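Local coordinates for fasciclin I (Drosophila melanogaster, PDB 1O70), which serves as a neural cell adhesion molecule built from FAS1 domains, the third and fourth of which make up this chain, at residues D173-F183 against L218-K228. Numbering follows the deposited sequence.
Sequences DTYKMGKFSHF and LFMADFSYHSK. With SO4 (sulfate ion), chain E.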
loop_
_atom_site.group_PDB
_atom_site.type_symbol
_atom_site.label_atom_id
_atom_site.label_comp_id
_atom_site.label_asym_id
_atom_site.label_seq_id
_atom_site.Cartn_x
_atom_site.Cartn_y
_atom_site.Cartn_z
ATOM N N ASP A 173 7.282 -8.655 9.856
ATOM C CA ASP A 173 8.516 -8.484 10.619
ATOM C C ASP A 173 8.573 -7.118 11.291
ATOM O O ASP A 173 8.783 -7.010 12.503
ATOM C CB ASP A 173 9.744 -8.670 9.720
ATOM C CG ASP A 173 10.047 -10.128 9.440
ATOM O OD1 ASP A 173 9.425 -10.993 10.066
ATOM O OD2 ASP A 173 10.909 -10.424 8.597
ATOM N N THR A 174 8.385 -6.069 10.502
ATOM C CA THR A 174 8.409 -4.733 11.062
ATOM C C THR A 174 7.326 -4.588 12.137
ATOM O O THR A 174 7.545 -3.928 13.153
ATOM C CB THR A 174 8.223 -3.651 9.972
ATOM O OG1 THR A 174 9.402 -3.585 9.165
ATOM C CG2 THR A 174 7.983 -2.287 10.600
ATOM N N TYR A 175 6.175 -5.226 11.943
ATOM C CA TYR A 175 5.104 -5.122 12.929
ATOM C C TYR A 175 5.487 -5.847 14.210
ATOM O O TYR A 175 5.220 -5.371 15.315
ATOM C CB TYR A 175 3.798 -5.702 12.375
ATOM C CG TYR A 175 2.740 -5.954 13.429
ATOM C CD1 TYR A 175 2.200 -4.908 14.181
ATOM C CD2 TYR A 175 2.288 -7.250 13.679
ATOM C CE1 TYR A 175 1.231 -5.153 15.158
ATOM C CE2 TYR A 175 1.326 -7.510 14.647
ATOM C CZ TYR A 175 0.801 -6.464 15.382
ATOM O OH TYR A 175 -0.151 -6.740 16.334
ATOM N N LYS A 176 6.122 -6.999 14.061
ATOM C CA LYS A 176 6.539 -7.767 15.221
ATOM C C LYS A 176 7.654 -7.065 16.001
ATOM O O LYS A 176 7.636 -7.032 17.232
ATOM C CB LYS A 176 7.002 -9.156 14.792
ATOM C CG LYS A 176 7.557 -9.964 15.936
ATOM C CD LYS A 176 7.371 -11.444 15.691
ATOM C CE LYS A 176 8.220 -11.941 14.542
ATOM N NZ LYS A 176 8.075 -13.421 14.414
ATOM N N MET A 177 8.611 -6.491 15.281
ATOM C CA MET A 177 9.724 -5.799 15.909
ATOM C C MET A 177 9.261 -4.602 16.736
ATOM O O MET A 177 9.874 -4.268 17.748
ATOM C CB MET A 177 10.713 -5.332 14.840
ATOM C CG MET A 177 12.048 -4.888 15.377
ATOM S SD MET A 177 13.190 -4.566 14.005
ATOM C CE MET A 177 13.795 -3.003 14.419
ATOM N N GLY A 178 8.180 -3.963 16.301
ATOM C CA GLY A 178 7.652 -2.806 17.003
ATOM C C GLY A 178 6.886 -3.162 18.259
ATOM O O GLY A 178 6.376 -2.291 18.960
ATOM N N LYS A 179 6.796 -4.448 18.557
ATOM C CA LYS A 179 6.078 -4.865 19.748
ATOM C C LYS A 179 6.952 -4.923 20.992
ATOM O O LYS A 179 6.515 -4.544 22.073
ATOM C CB LYS A 179 5.448 -6.232 19.532
ATOM C CG LYS A 179 4.182 -6.225 18.724
ATOM C CD LYS A 179 3.678 -7.645 18.657
ATOM C CE LYS A 179 2.288 -7.739 18.094
ATOM N NZ LYS A 179 1.847 -9.158 18.145
ATOM N N PHE A 180 8.188 -5.387 20.838
ATOM C CA PHE A 180 9.083 -5.515 21.975
ATOM C C PHE A 180 9.203 -4.262 22.833
ATOM O O PHE A 180 9.364 -4.364 24.038
ATOM C CB PHE A 180 10.486 -5.935 21.517
ATOM C CG PHE A 180 10.517 -7.219 20.751
ATOM C CD1 PHE A 180 10.357 -7.219 19.370
ATOM C CD2 PHE A 180 10.699 -8.433 21.410
ATOM C CE1 PHE A 180 10.376 -8.410 18.657
ATOM C CE2 PHE A 180 10.719 -9.633 20.702
ATOM C CZ PHE A 180 10.558 -9.624 19.322
ATOM N N SER A 181 9.112 -3.092 22.213
ATOM C CA SER A 181 9.249 -1.823 22.915
ATOM C C SER A 181 7.948 -1.036 22.990
ATOM O O SER A 181 7.933 0.098 23.464
ATOM C CB SER A 181 10.268 -0.952 22.194
ATOM O OG SER A 181 9.717 -0.491 20.968
ATOM N N HIS A 182 6.866 -1.621 22.491
ATOM C CA HIS A 182 5.562 -0.963 22.488
ATOM C C HIS A 182 5.593 0.261 21.591
ATOM O O HIS A 182 4.847 1.227 21.782
ATOM C CB HIS A 182 5.156 -0.592 23.914
ATOM C CG HIS A 182 4.922 -1.785 24.790
ATOM N ND1 HIS A 182 3.680 -2.366 24.945
ATOM C CD2 HIS A 182 5.782 -2.537 25.516
ATOM C CE1 HIS A 182 3.786 -3.425 25.729
ATOM N NE2 HIS A 182 5.051 -3.551 26.089
ATOM N N PHE A 183 6.480 0.203 20.605
ATOM C CA PHE A 183 6.633 1.261 19.625
ATOM C C PHE A 183 5.340 1.381 18.812
ATOM O O PHE A 183 4.952 2.478 18.425
ATOM C CB PHE A 183 7.786 0.917 18.683
ATOM C CG PHE A 183 7.927 1.856 17.523
ATOM C CD1 PHE A 183 8.662 3.017 17.643
ATOM C CD2 PHE A 183 7.297 1.588 16.315
ATOM C CE1 PHE A 183 8.782 3.893 16.573
ATOM C CE2 PHE A 183 7.409 2.460 15.238
ATOM C CZ PHE A 183 8.149 3.615 15.372
ATOM N N LEU A 218 17.503 -7.557 17.191
ATOM C CA LEU A 218 16.374 -6.680 16.900
ATOM C C LEU A 218 15.060 -7.364 17.246
ATOM O O LEU A 218 14.068 -6.696 17.537
ATOM C CB LEU A 218 16.384 -6.270 15.425
ATOM C CG LEU A 218 17.532 -5.338 15.016
ATOM C CD1 LEU A 218 17.493 -5.103 13.515
ATOM C CD2 LEU A 218 17.420 -4.008 15.771
ATOM N N PHE A 219 15.053 -8.693 17.216
ATOM C CA PHE A 219 13.850 -9.434 17.556
ATOM C C PHE A 219 13.973 -10.101 18.931
ATOM O O PHE A 219 13.550 -11.242 19.127
ATOM C CB PHE A 219 13.521 -10.481 16.479
ATOM C CG PHE A 219 13.113 -9.887 15.156
ATOM C CD1 PHE A 219 14.076 -9.507 14.226
ATOM C CD2 PHE A 219 11.769 -9.653 14.860
ATOM C CE1 PHE A 219 13.716 -8.905 13.029
ATOM C CE2 PHE A 219 11.403 -9.049 13.657
ATOM C CZ PHE A 219 12.380 -8.671 12.742
ATOM N N MET A 220 14.567 -9.380 19.881
ATOM C CA MET A 220 14.731 -9.867 21.255
ATOM C C MET A 220 14.347 -8.770 22.230
ATOM O O MET A 220 14.753 -7.617 22.073
ATOM C CB MET A 220 16.176 -10.296 21.522
ATOM C CG MET A 220 16.457 -11.744 21.194
ATOM S SD MET A 220 18.212 -12.095 21.227
ATOM C CE MET A 220 18.385 -12.675 22.915
ATOM N N ALA A 221 13.564 -9.135 23.238
ATOM C CA ALA A 221 13.117 -8.174 24.241
ATOM C C ALA A 221 14.296 -7.506 24.934
ATOM O O ALA A 221 14.229 -6.333 25.285
ATOM C CB ALA A 221 12.227 -8.863 25.266
ATOM N N ASP A 222 15.378 -8.252 25.123
ATOM C CA ASP A 222 16.554 -7.697 25.770
ATOM C C ASP A 222 17.034 -6.405 25.126
ATOM O O ASP A 222 17.602 -5.550 25.805
ATOM C CB ASP A 222 17.710 -8.697 25.757
ATOM C CG ASP A 222 17.884 -9.398 27.080
ATOM O OD1 ASP A 222 17.870 -8.708 28.128
ATOM O OD2 ASP A 222 18.054 -10.639 27.069
ATOM N N PHE A 223 16.820 -6.253 23.823
ATOM C CA PHE A 223 17.296 -5.045 23.153
ATOM C C PHE A 223 16.200 -4.139 22.620
ATOM O O PHE A 223 16.407 -3.417 21.643
ATOM C CB PHE A 223 18.255 -5.415 22.022
ATOM C CG PHE A 223 19.303 -6.409 22.425
ATOM C CD1 PHE A 223 19.011 -7.769 22.446
ATOM C CD2 PHE A 223 20.578 -5.989 22.799
ATOM C CE1 PHE A 223 19.970 -8.700 22.834
ATOM C CE2 PHE A 223 21.549 -6.909 23.190
ATOM C CZ PHE A 223 21.244 -8.269 23.206
ATOM N N SER A 224 15.049 -4.163 23.282
ATOM C CA SER A 224 13.920 -3.336 22.888
ATOM C C SER A 224 14.355 -1.899 22.612
ATOM O O SER A 224 13.854 -1.263 21.685
ATOM C CB SER A 224 12.850 -3.349 23.984
ATOM O OG SER A 224 13.320 -2.720 25.161
ATOM N N TYR A 225 15.286 -1.389 23.413
ATOM C CA TYR A 225 15.775 -0.023 23.236
ATOM C C TYR A 225 16.334 0.183 21.831
ATOM O O TYR A 225 16.010 1.166 21.165
ATOM C CB TYR A 225 16.863 0.294 24.272
ATOM C CG TYR A 225 17.687 1.520 23.931
ATOM C CD1 TYR A 225 17.083 2.778 23.771
ATOM C CD2 TYR A 225 19.068 1.421 23.734
ATOM C CE1 TYR A 225 17.836 3.902 23.422
ATOM C CE2 TYR A 225 19.828 2.539 23.383
ATOM C CZ TYR A 225 19.207 3.772 23.228
ATOM O OH TYR A 225 19.958 4.874 22.879
ATOM N N HIS A 226 17.177 -0.753 21.395
ATOM C CA HIS A 226 17.803 -0.702 20.077
ATOM C C HIS A 226 16.759 -0.761 18.958
ATOM O O HIS A 226 16.738 0.098 18.079
ATOM C CB HIS A 226 18.797 -1.860 19.918
ATOM C CG HIS A 226 20.012 -1.754 20.792
ATOM N ND1 HIS A 226 20.900 -2.798 20.958
ATOM C CD2 HIS A 226 20.502 -0.729 21.532
ATOM C CE1 HIS A 226 21.880 -2.422 21.761
ATOM N NE2 HIS A 226 21.663 -1.170 22.123
ATOM N N SER A 227 15.893 -1.770 18.992
ATOM C CA SER A 227 14.867 -1.905 17.970
ATOM C C SER A 227 13.980 -0.667 17.891
ATOM O O SER A 227 13.588 -0.252 16.800
ATOM C CB SER A 227 14.012 -3.151 18.219
ATOM O OG SER A 227 13.445 -3.145 19.508
ATOM N N LYS A 228 13.670 -0.062 19.034
ATOM C CA LYS A 228 12.825 1.128 19.034
ATOM C C LYS A 228 13.530 2.278 18.351
ATOM O O LYS A 228 12.936 3.023 17.570
ATOM C CB LYS A 228 12.465 1.552 20.456
ATOM C CG LYS A 228 11.524 2.756 20.485
ATOM C CD LYS A 228 10.483 2.621 21.588
ATOM C CE LYS A 228 11.043 3.025 22.941
ATOM N NZ LYS A 228 11.268 4.497 23.022
HETATM S S SO4 E . 11.289 -13.265 12.137
HETATM O O1 SO4 E . 10.653 -14.310 12.971
HETATM O O2 SO4 E . 10.690 -11.951 12.453
HETATM O O3 SO4 E . 12.742 -13.228 12.416
HETATM O O4 SO4 E . 11.066 -13.574 10.707
HETATM O O HOH W 1 10.676 -2.354 19.515
#
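Met177 and Phe180 pack against Phe219, and these three residues contribute most to a contact within the fourth FAS1 domain of fasciclin I, in which helix 172-177 and the type I turn Lys179-His182 meet the link between helices 212-218 and 224-232 and the first turn of the latter. With chi1 (-167°) and chi2 both near anti, the Met177 side chain runs out past Leu218 O, and a bend at its last torsion brings CE to 3.8 Å from Ser227 CB. On the way its SD passes above the face of the Phe219 ring, 4.7 Å from the centroid, a Met-aromatic contact at some distance. The Phe180 ring lies against the chain from Phe219 to Ala221: its CZ is 3.4 Å from Phe219 O, its CD2 is 3.5 Å from Ala221 N, and Met220 N sits over one face. With an alanine here, Phe219 O and Ala221 N would probably be left without the ring that packs on them, and a gap would open beside Phe219 CB. The Phe219 ring also takes Asp173 O at its edge and, over one face, a sulfate probably acquired from the crystallisation liquor, which Lys176 NZ holds by a hydrogen bond. Farther along, the aliphatic part of Lys228 runs beside Ser181 and reaches the Phe183 ring.

Behind this first shell, Trp204 of helix 201-210 packs on Met177 and Leu218, while Leu231 backs Met177 and Phe183. No direct hydrogen bond joins the two segments; one water bridges them instead, donating to Met177 O and to Ser227 OG (2.9 Å) and also bonded to Ser181 OG. The Ser227 hydroxyl in turn donates to Ser224 O, approaching from above the carbonyl plane on the same face as Lys228 N.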